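Local coordinates for protein glutamine cyclotransferase (Zymomonas mobilis, PDB 3NOL) that catalyses the cyclisation of N-terminal glutamine to pyroglutamate with release of ammonia, as a bacterial glutaminyl cyclase built on a calcium-binding beta-propeller, at residues 43-48 / 240-245; 173-178 / 187-192; 192-197 / 206-211. All blocks are in the same frame, centred on the assembly; numbering follows the deposited sequence.

The first of these segments along the chain, 43-48, lies in the innermost strand of one propeller blade and meets its partner 240-245 only near the end; interaction 1 thus closes a loop of 191 intervening residues, rich in strand and without helix. Interactions 2 and 3 both fall within that loop and follow one another without crossing. Interaction 2 (173-178 with 187-192) spans the hairpin of strands 177-180 and 183-188, and interaction 3 (192-197 with 206-211) a later hairpin of the same meander, the two sharing Asn-192. Interactions 1 and 2 meet at the calcium ion, where Phe-48 joins Glu-176, Leu-177 and Glu-178, while Val-241 packs on Ile-194 and Leu-210 of interaction 3.

Interaction 1 (43-48 / 240-245); sequences AFTEGF and FVTGKL. With CA (calcium ion), chain B; GOL (glycerol), chain C.
Lys-244 NZ reaches Glu-46 in a salt bridge, lying 2.8 Å from OE2 on the syn side of the carboxylate and making a weaker bond to OE1. The extended methylenes of Lys-244 run past the backbone of Thr-45, CG coming within 3.3 Å of Thr-45 O, a length that lysine can supply. A glycerol, probably from the crystallisation liquor, bonds through O1 to Lys-244 NZ and Glu-46 OE1 and also bonds Asn-175 and Trp-104, so the salt bridge lines a pocket, consistent with a substrate site; Glu-90 lies close to this carboxylate. Well away from the salt bridge, Leu-245 lays CD2 almost squarely over the Phe-44 ring, 3.6 Å from its centroid, a CH-pi contact. The backbone bond from Leu-245 N to Ala-43 O (2.9 Å) ties the segments where Phe-44 makes an inverse gamma turn. In this beta-propeller the contact joins the neighbouring blades that hold strands 44-51 and 238-243. Deeper in, Thr-242 CG2 sits over one face of the Phe-48 ring, offset toward the rim. The ring reaches it with CG anti to the backbone N (chi1 -176°). Thr-242 OG1 is held instead by Lys-248 O, leaving the methyl for the ring, while Phe-48 O binds the calcium ion at 2.3 Å.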
loop_
_atom_site.group_PDB
_atom_site.type_symbol
_atom_site.label_atom_id
_atom_site.label_comp_id
_atom_site.label_asym_id
_atom_site.label_seq_id
_atom_site.Cartn_x
_atom_site.Cartn_y
_atom_site.Cartn_z
ATOM N N ALA A 43 -14.074 -4.358 -2.433
ATOM C CA ALA A 43 -12.674 -4.687 -2.200
ATOM C C ALA A 43 -12.117 -3.892 -1.028
ATOM O O ALA A 43 -11.870 -2.673 -1.163
ATOM C CB ALA A 43 -11.825 -4.419 -3.477
ATOM N N PHE A 44 -11.877 -4.595 0.081
ATOM C CA PHE A 44 -11.166 -4.021 1.241
ATOM C C PHE A 44 -9.658 -4.004 0.983
ATOM O O PHE A 44 -8.935 -4.944 1.352
ATOM C CB PHE A 44 -11.432 -4.821 2.524
ATOM C CG PHE A 44 -12.849 -4.722 3.035
ATOM C CD1 PHE A 44 -13.801 -5.686 2.671
ATOM C CD2 PHE A 44 -13.217 -3.688 3.911
ATOM C CE1 PHE A 44 -15.119 -5.623 3.189
ATOM C CE2 PHE A 44 -14.539 -3.595 4.406
ATOM C CZ PHE A 44 -15.482 -4.566 4.051
ATOM N N THR A 45 -9.190 -2.953 0.331
ATOM C CA THR A 45 -7.787 -2.871 -0.069
ATOM C C THR A 45 -6.820 -2.943 1.116
ATOM O O THR A 45 -6.914 -2.108 2.041
ATOM C CB THR A 45 -7.554 -1.539 -0.833
ATOM O OG1 THR A 45 -8.469 -1.474 -1.937
ATOM C CG2 THR A 45 -6.130 -1.462 -1.339
ATOM N N GLU A 46 -5.902 -3.927 1.099
ATOM C CA GLU A 46 -4.868 -4.069 2.151
ATOM C C GLU A 46 -3.404 -4.010 1.638
ATOM O O GLU A 46 -2.438 -3.978 2.425
ATOM C CB GLU A 46 -5.052 -5.376 2.924
ATOM C CG GLU A 46 -6.432 -5.586 3.574
ATOM C CD GLU A 46 -6.725 -4.596 4.703
ATOM O OE1 GLU A 46 -5.868 -3.744 5.019
ATOM O OE2 GLU A 46 -7.824 -4.685 5.309
ATOM N N GLY A 47 -3.263 -4.025 0.319
ATOM C CA GLY A 47 -1.955 -3.989 -0.338
ATOM C C GLY A 47 -2.216 -3.597 -1.777
ATOM O O GLY A 47 -3.244 -3.982 -2.355
ATOM N N PHE A 48 -1.340 -2.773 -2.335
ATOM C CA PHE A 48 -1.625 -2.177 -3.646
ATOM C C PHE A 48 -0.339 -1.676 -4.263
ATOM O O PHE A 48 0.381 -0.896 -3.663
ATOM C CB PHE A 48 -2.631 -1.007 -3.448
ATOM C CG PHE A 48 -3.092 -0.346 -4.705
ATOM C CD1 PHE A 48 -3.744 -1.086 -5.709
ATOM C CD2 PHE A 48 -3.010 1.040 -4.842
ATOM C CE1 PHE A 48 -4.233 -0.449 -6.879
ATOM C CE2 PHE A 48 -3.499 1.680 -6.006
ATOM C CZ PHE A 48 -4.102 0.940 -7.020
ATOM N N PHE A 240 -1.070 6.744 -7.824
ATOM C CA PHE A 240 -2.439 6.239 -7.721
ATOM C C PHE A 240 -2.780 6.045 -6.251
ATOM O O PHE A 240 -1.989 5.449 -5.496
ATOM C CB PHE A 240 -2.574 4.872 -8.408
ATOM C CG PHE A 240 -2.256 4.881 -9.878
ATOM C CD1 PHE A 240 -3.212 5.325 -10.803
ATOM C CD2 PHE A 240 -1.002 4.445 -10.335
ATOM C CE1 PHE A 240 -2.931 5.305 -12.165
ATOM C CE2 PHE A 240 -0.713 4.427 -11.704
ATOM C CZ PHE A 240 -1.666 4.850 -12.612
ATOM N N VAL A 241 -3.970 6.490 -5.864
ATOM C CA VAL A 241 -4.438 6.279 -4.484
ATOM C C VAL A 241 -5.860 5.716 -4.492
ATOM O O VAL A 241 -6.674 6.051 -5.371
ATOM C CB VAL A 241 -4.384 7.578 -3.645
ATOM C CG1 VAL A 241 -2.914 8.044 -3.456
ATOM C CG2 VAL A 241 -5.240 8.695 -4.293
ATOM N N THR A 242 -6.148 4.842 -3.533
ATOM C CA THR A 242 -7.505 4.330 -3.368
ATOM C C THR A 242 -7.822 4.082 -1.874
ATOM O O THR A 242 -7.112 4.561 -0.971
ATOM C CB THR A 242 -7.763 3.070 -4.292
ATOM O OG1 THR A 242 -9.175 2.760 -4.357
ATOM C CG2 THR A 242 -6.971 1.861 -3.795
ATOM N N GLY A 243 -8.918 3.372 -1.626
ATOM C CA GLY A 243 -9.294 3.041 -0.265
ATOM C C GLY A 243 -10.215 1.831 -0.216
ATOM O O GLY A 243 -10.694 1.305 -1.270
ATOM N N LYS A 244 -10.454 1.374 1.012
ATOM C CA LYS A 244 -11.256 0.163 1.200
ATOM C C LYS A 244 -12.701 0.436 0.822
ATOM O O LYS A 244 -13.329 1.329 1.407
ATOM C CB LYS A 244 -11.138 -0.336 2.632
ATOM C CG LYS A 244 -9.667 -0.571 3.083
ATOM C CD LYS A 244 -9.650 -1.393 4.389
ATOM C CE LYS A 244 -8.285 -1.392 5.113
ATOM N NZ LYS A 244 -8.318 -2.153 6.420
ATOM N N LEU A 245 -13.196 -0.344 -0.142
ATOM C CA LEU A 245 -14.569 -0.240 -0.716
ATOM C C LEU A 245 -14.759 1.011 -1.587
ATOM O O LEU A 245 -15.871 1.306 -2.037
ATOM C CB LEU A 245 -15.647 -0.311 0.375
ATOM C CG LEU A 245 -15.521 -1.404 1.448
ATOM C CD1 LEU A 245 -16.671 -1.300 2.466
ATOM C CD2 LEU A 245 -15.494 -2.787 0.801
HETATM CA CA CA B . 1.714 0.280 -2.195
HETATM C C1 GOL C . -5.297 -2.369 8.774
HETATM O O1 GOL C . -5.715 -2.237 7.421
HETATM C C2 GOL C . -6.141 -3.382 9.557
HETATM O O2 GOL C . -5.847 -4.694 9.093
HETATM C C3 GOL C . -5.739 -3.405 11.034
HETATM O O3 GOL C . -6.548 -4.368 11.690
HETATM O O HOH W 1 3.129 -1.653 -2.194
#

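Interaction 2 (173-178 / 187-192); sequences ELNELE and NVWQTN. With CA (calcium ion), chain B.
Glu-173 to Asn-175 run antiparallel to Asn-187 to Trp-189, with Leu-174 and Val-188 as a non-hydrogen-bonded pair between the bonds Trp-189 N to Glu-173 O (2.8 Å) and Asn-175 N to Asn-187 O (2.9 Å). A third bond, from Asn-187 N, is made at the corner of the chain itself, to Glu-176 O. On the sheet face of Leu-174 and Val-188, branched apolar tips meet loosely, CD2 to CG2. The end of the Trp-189 side chain leads away from 173-178, CG anti to the backbone N (chi1 -162°), and its indole lies between two polar groups. Glu-173 OE1 comes to its edge in the ring plane, 3.5 Å from CE3, where the C-H groups carry slight positive charge. Asn-175 ND2 stands 3.4 Å from CD1, its amide turned nearly perpendicular to the indole, and also bonds to a glycerol. Were the indole cut back to an alanine, a gap would probably open between Glu-173 and Asn-175, the carboxylate losing the ring edge it lies against. In this propeller blade 173-176 lead into strand 177-180 and 187-188 end its hairpin partner, 183-188; Val-188 to Thr-191 form a type II turn in which Val-188 O accepts from both N and OG1 of Thr-191. Asn-187 lays OD1 3.4 Å from Glu-176 CB, while that oxygen takes its hydrogen bond from Gly-229 N. Glu-176 grips the calcium ion with both OE1 and OE2, each at 2.5 Å, joined by Leu-177 O and by Glu-178 OE2 at 2.3 Å; a water, Phe-48 O and Ile-230 O complete the site.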
loop_
_atom_site.group_PDB
_atom_site.type_symbol
_atom_site.label_atom_id
_atom_site.label_comp_id
_atom_site.label_asym_id
_atom_site.label_seq_id
_atom_site.Cartn_x
_atom_site.Cartn_y
_atom_site.Cartn_z
ATOM N N GLU A 173 0.014 4.024 13.478
ATOM C CA GLU A 173 -1.047 3.658 12.539
ATOM C C GLU A 173 -0.593 3.682 11.071
ATOM O O GLU A 173 -1.422 3.760 10.165
ATOM C CB GLU A 173 -2.336 4.479 12.732
ATOM C CG GLU A 173 -2.806 4.541 14.196
ATOM C CD GLU A 173 -2.965 3.153 14.811
ATOM O OE1 GLU A 173 -3.450 2.240 14.122
ATOM O OE2 GLU A 173 -2.594 2.976 15.994
ATOM N N LEU A 174 0.717 3.597 10.855
ATOM C CA LEU A 174 1.244 3.470 9.481
ATOM C C LEU A 174 0.720 2.192 8.806
ATOM O O LEU A 174 0.849 1.089 9.349
ATOM C CB LEU A 174 2.779 3.463 9.496
ATOM C CG LEU A 174 3.439 4.648 10.236
ATOM C CD1 LEU A 174 4.976 4.452 10.135
ATOM C CD2 LEU A 174 2.970 6.011 9.691
ATOM N N ASN A 175 0.134 2.348 7.617
ATOM C CA ASN A 175 -0.542 1.229 6.954
ATOM C C ASN A 175 0.045 1.010 5.544
ATOM O O ASN A 175 1.262 0.821 5.445
ATOM C CB ASN A 175 -2.056 1.481 6.921
ATOM C CG ASN A 175 -2.869 0.182 6.871
ATOM O OD1 ASN A 175 -2.326 -0.915 6.632
ATOM N ND2 ASN A 175 -4.180 0.305 7.088
ATOM N N GLU A 176 -0.773 1.052 4.471
ATOM C CA GLU A 176 -0.230 0.776 3.109
ATOM C C GLU A 176 0.949 1.710 2.783
ATOM O O GLU A 176 0.927 2.899 3.126
ATOM C CB GLU A 176 -1.326 0.815 2.016
ATOM C CG GLU A 176 -1.257 -0.331 1.025
ATOM C CD GLU A 176 -0.232 -0.112 -0.112
ATOM O OE1 GLU A 176 -0.137 1.026 -0.638
ATOM O OE2 GLU A 176 0.429 -1.107 -0.509
ATOM N N LEU A 177 1.982 1.146 2.157
ATOM C CA LEU A 177 3.215 1.892 1.870
ATOM C C LEU A 177 3.467 1.944 0.379
ATOM O O LEU A 177 3.022 1.048 -0.360
ATOM C CB LEU A 177 4.426 1.201 2.496
ATOM C CG LEU A 177 4.453 0.991 4.011
ATOM C CD1 LEU A 177 5.807 0.390 4.410
ATOM C CD2 LEU A 177 4.201 2.339 4.690
ATOM N N GLU A 178 4.227 2.960 -0.033
ATOM C CA GLU A 178 4.794 2.977 -1.383
ATOM C C GLU A 178 6.099 3.769 -1.428
ATOM O O GLU A 178 6.137 4.901 -0.951
ATOM C CB GLU A 178 3.800 3.563 -2.400
ATOM C CG GLU A 178 4.261 3.307 -3.840
ATOM C CD GLU A 178 4.173 1.829 -4.231
ATOM O OE1 GLU A 178 4.876 1.445 -5.187
ATOM O OE2 GLU A 178 3.400 1.043 -3.598
ATOM N N ASN A 187 0.072 5.472 4.084
ATOM C CA ASN A 187 -1.231 5.809 4.648
ATOM C C ASN A 187 -1.101 5.837 6.170
ATOM O O ASN A 187 -0.351 5.048 6.747
ATOM C CB ASN A 187 -2.302 4.787 4.251
ATOM C CG ASN A 187 -2.678 4.878 2.785
ATOM O OD1 ASN A 187 -2.242 4.060 1.983
ATOM N ND2 ASN A 187 -3.492 5.872 2.431
ATOM N N VAL A 188 -1.836 6.755 6.798
ATOM C CA VAL A 188 -1.999 6.760 8.232
ATOM C C VAL A 188 -3.458 6.367 8.493
ATOM O O VAL A 188 -4.401 7.110 8.168
ATOM C CB VAL A 188 -1.680 8.129 8.841
ATOM C CG1 VAL A 188 -1.844 8.060 10.370
ATOM C CG2 VAL A 188 -0.276 8.609 8.395
ATOM N N TRP A 189 -3.607 5.158 9.026
ATOM C CA TRP A 189 -4.904 4.527 9.194
ATOM C C TRP A 189 -5.823 5.419 10.000
ATOM O O TRP A 189 -5.403 6.023 10.997
ATOM C CB TRP A 189 -4.749 3.169 9.882
ATOM C CG TRP A 189 -5.920 2.228 9.739
ATOM C CD1 TRP A 189 -6.673 1.981 8.602
ATOM C CD2 TRP A 189 -6.440 1.361 10.755
ATOM N NE1 TRP A 189 -7.640 1.037 8.876
ATOM C CE2 TRP A 189 -7.497 0.614 10.175
ATOM C CE3 TRP A 189 -6.092 1.120 12.094
ATOM C CZ2 TRP A 189 -8.241 -0.335 10.914
ATOM C CZ3 TRP A 189 -6.833 0.179 12.829
ATOM C CH2 TRP A 189 -7.890 -0.531 12.238
ATOM N N GLN A 190 -7.063 5.524 9.523
ATOM C CA GLN A 190 -8.112 6.342 10.168
ATOM C C GLN A 190 -8.026 7.819 9.771
ATOM O O GLN A 190 -8.803 8.644 10.265
ATOM C CB GLN A 190 -8.097 6.236 11.707
ATOM C CG GLN A 190 -8.331 4.846 12.267
ATOM C CD GLN A 190 -9.548 4.184 11.654
ATOM O OE1 GLN A 190 -10.678 4.671 11.788
ATOM N NE2 GLN A 190 -9.323 3.062 10.973
ATOM N N THR A 191 -7.071 8.162 8.912
ATOM C CA THR A 191 -7.003 9.523 8.373
ATOM C C THR A 191 -7.104 9.520 6.854
ATOM O O THR A 191 -6.979 8.466 6.214
ATOM C CB THR A 191 -5.695 10.259 8.784
ATOM O OG1 THR A 191 -4.640 9.932 7.864
ATOM C CG2 THR A 191 -5.285 9.934 10.239
ATOM N N ASN A 192 -7.320 10.712 6.296
ATOM C CA ASN A 192 -7.286 10.956 4.854
ATOM C C ASN A 192 -5.959 11.547 4.403
ATOM O O ASN A 192 -5.883 12.287 3.407
ATOM C CB ASN A 192 -8.456 11.861 4.461
ATOM C CG ASN A 192 -9.759 11.156 4.606
ATOM O OD1 ASN A 192 -9.946 10.071 4.059
ATOM N ND2 ASN A 192 -10.660 11.734 5.383
HETATM CA CA CA B . 1.714 0.280 -2.195
HETATM O O HOH W 1 3.129 -1.653 -2.194
#

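Interaction 3 (192-197 / 206-211); sequences NKIVRI and GIIDLN
Ile-194 and Ile-208 each hold CG1 anti to the carbonyl carbon (chi1 -67° and -60°), which puts CG2 of Ile-194 against the end of the longer arm, CD1 of Ile-208, at 3.9 Å on one face of this antiparallel hairpin. The hairpin, strands 193-197 and 204-209, belongs to the propeller sheet that strand 28-38 extends, and beta-branched residues suit such extended backbone. The two isoleucines form a hydrogen-bonded pair: Ile-208 N reaches Ile-194 O at 2.7 Å, and Ile-194 N returns a bond to Ile-208 O. Further along this face Ile-194 CD1 touches Leu-210 CD1, and Arg-196 runs its methylenes over Ile-208 CD1 and Gly-206. Gly-206, with no side chain, leaves room for Arg-196 CD, while the guanidinium goes on to a salt bridge with Glu-183 and a cation-pi contact with Tyr-29. On the face of Lys-193 and Ile-207, Lys-193 CG rests on Ile-207 CG2 at 4.0 Å. At the end of the ladder Asp-209 OD1 closes an Asx turn, accepting from both N and ND2 of Asn-211 from opposite faces of its carboxylate plane. Asn-211 OD1 in turn receives Asn-192 ND2 at 2.8 Å, from above its carbonyl plane, with the two amides nearly perpendicular.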
loop_
_atom_site.group_PDB
_atom_site.type_symbol
_atom_site.label_atom_id
_atom_site.label_comp_id
_atom_site.label_asym_id
_atom_site.label_seq_id
_atom_site.Cartn_x
_atom_site.Cartn_y
_atom_site.Cartn_z
ATOM N N ASN A 192 -7.320 10.712 6.296
ATOM C CA ASN A 192 -7.286 10.956 4.854
ATOM C C ASN A 192 -5.959 11.547 4.403
ATOM O O ASN A 192 -5.883 12.287 3.407
ATOM C CB ASN A 192 -8.456 11.861 4.461
ATOM C CG ASN A 192 -9.759 11.156 4.606
ATOM O OD1 ASN A 192 -9.946 10.071 4.059
ATOM N ND2 ASN A 192 -10.660 11.734 5.383
ATOM N N LYS A 193 -4.912 11.222 5.149
ATOM C CA LYS A 193 -3.605 11.803 4.873
ATOM C C LYS A 193 -2.578 10.756 4.564
ATOM O O LYS A 193 -2.647 9.653 5.072
ATOM C CB LYS A 193 -3.153 12.680 6.025
ATOM C CG LYS A 193 -3.920 13.989 5.996
ATOM C CD LYS A 193 -3.890 14.650 7.301
ATOM C CE LYS A 193 -4.850 15.816 7.295
ATOM N NZ LYS A 193 -4.810 16.368 8.660
ATOM N N ILE A 194 -1.619 11.135 3.725
ATOM C CA ILE A 194 -0.505 10.274 3.403
ATOM C C ILE A 194 0.748 11.016 3.788
ATOM O O ILE A 194 0.930 12.170 3.393
ATOM C CB ILE A 194 -0.493 9.910 1.891
ATOM C CG1 ILE A 194 -1.706 9.020 1.550
ATOM C CG2 ILE A 194 0.863 9.292 1.496
ATOM C CD1 ILE A 194 -1.937 8.887 0.054
ATOM N N VAL A 195 1.579 10.393 4.608
ATOM C CA VAL A 195 2.838 11.037 5.009
ATOM C C VAL A 195 3.979 10.619 4.103
ATOM O O VAL A 195 4.034 9.491 3.612
ATOM C CB VAL A 195 3.204 10.816 6.491
ATOM C CG1 VAL A 195 2.162 11.504 7.411
ATOM C CG2 VAL A 195 3.370 9.335 6.814
ATOM N N ARG A 196 4.869 11.574 3.878
ATOM C CA ARG A 196 6.083 11.359 3.105
ATOM C C ARG A 196 7.219 11.282 4.129
ATOM O O ARG A 196 7.422 12.224 4.891
ATOM C CB ARG A 196 6.298 12.531 2.129
ATOM C CG ARG A 196 5.108 12.767 1.198
ATOM C CD ARG A 196 5.238 14.055 0.388
ATOM N NE ARG A 196 6.292 13.927 -0.612
ATOM C CZ ARG A 196 6.347 14.622 -1.747
ATOM N NH1 ARG A 196 7.345 14.402 -2.592
ATOM N NH2 ARG A 196 5.391 15.497 -2.061
ATOM N N ILE A 197 7.930 10.156 4.137
ATOM C CA ILE A 197 8.913 9.845 5.165
ATOM C C ILE A 197 10.334 9.802 4.594
ATOM O O ILE A 197 10.590 9.127 3.570
ATOM C CB ILE A 197 8.582 8.483 5.855
ATOM C CG1 ILE A 197 7.194 8.531 6.517
ATOM C CG2 ILE A 197 9.635 8.152 6.880
ATOM C CD1 ILE A 197 6.610 7.135 6.843
ATOM N N GLY A 206 6.687 15.666 4.689
ATOM C CA GLY A 206 5.549 16.237 3.991
ATOM C C GLY A 206 4.289 15.446 4.265
ATOM O O GLY A 206 4.347 14.248 4.631
ATOM N N ILE A 207 3.162 16.121 4.089
ATOM C CA ILE A 207 1.881 15.510 4.334
ATOM C C ILE A 207 0.975 15.811 3.157
ATOM O O ILE A 207 0.742 16.980 2.809
ATOM C CB ILE A 207 1.218 16.005 5.665
ATOM C CG1 ILE A 207 2.124 15.709 6.878
ATOM C CG2 ILE A 207 -0.164 15.347 5.829
ATOM C CD1 ILE A 207 1.878 16.639 8.098
ATOM N N ILE A 208 0.473 14.738 2.556
ATOM C CA ILE A 208 -0.519 14.829 1.486
ATOM C C ILE A 208 -1.919 14.765 2.074
ATOM O O ILE A 208 -2.289 13.789 2.720
ATOM C CB ILE A 208 -0.310 13.700 0.464
ATOM C CG1 ILE A 208 1.096 13.818 -0.158
ATOM C CG2 ILE A 208 -1.436 13.702 -0.582
ATOM C CD1 ILE A 208 1.642 12.470 -0.664
ATOM N N ASP A 209 -2.694 15.819 1.852
ATOM C CA ASP A 209 -4.036 15.929 2.424
ATOM C C ASP A 209 -5.078 15.539 1.368
ATOM O O ASP A 209 -5.341 16.308 0.433
ATOM C CB ASP A 209 -4.270 17.373 2.904
ATOM C CG ASP A 209 -5.607 17.559 3.615
ATOM O OD1 ASP A 209 -6.400 16.600 3.711
ATOM O OD2 ASP A 209 -5.868 18.702 4.091
ATOM N N LEU A 210 -5.645 14.340 1.504
ATOM C CA LEU A 210 -6.715 13.873 0.608
ATOM C C LEU A 210 -8.146 14.060 1.148
ATOM O O LEU A 210 -9.080 13.498 0.605
ATOM C CB LEU A 210 -6.492 12.403 0.184
ATOM C CG LEU A 210 -5.156 12.147 -0.537
ATOM C CD1 LEU A 210 -5.048 10.693 -1.007
ATOM C CD2 LEU A 210 -4.914 13.120 -1.699
ATOM N N ASN A 211 -8.311 14.835 2.219
ATOM C CA ASN A 211 -9.655 15.124 2.708
ATOM C C ASN A 211 -10.487 15.742 1.600
ATOM O O ASN A 211 -10.002 16.594 0.852
ATOM C CB ASN A 211 -9.613 16.000 3.955
ATOM C CG ASN A 211 -9.318 15.196 5.201
ATOM O OD1 ASN A 211 -10.172 14.449 5.679
ATOM N ND2 ASN A 211 -8.107 15.340 5.734
HETATM O O HOH W 2 -7.768 13.174 7.837
#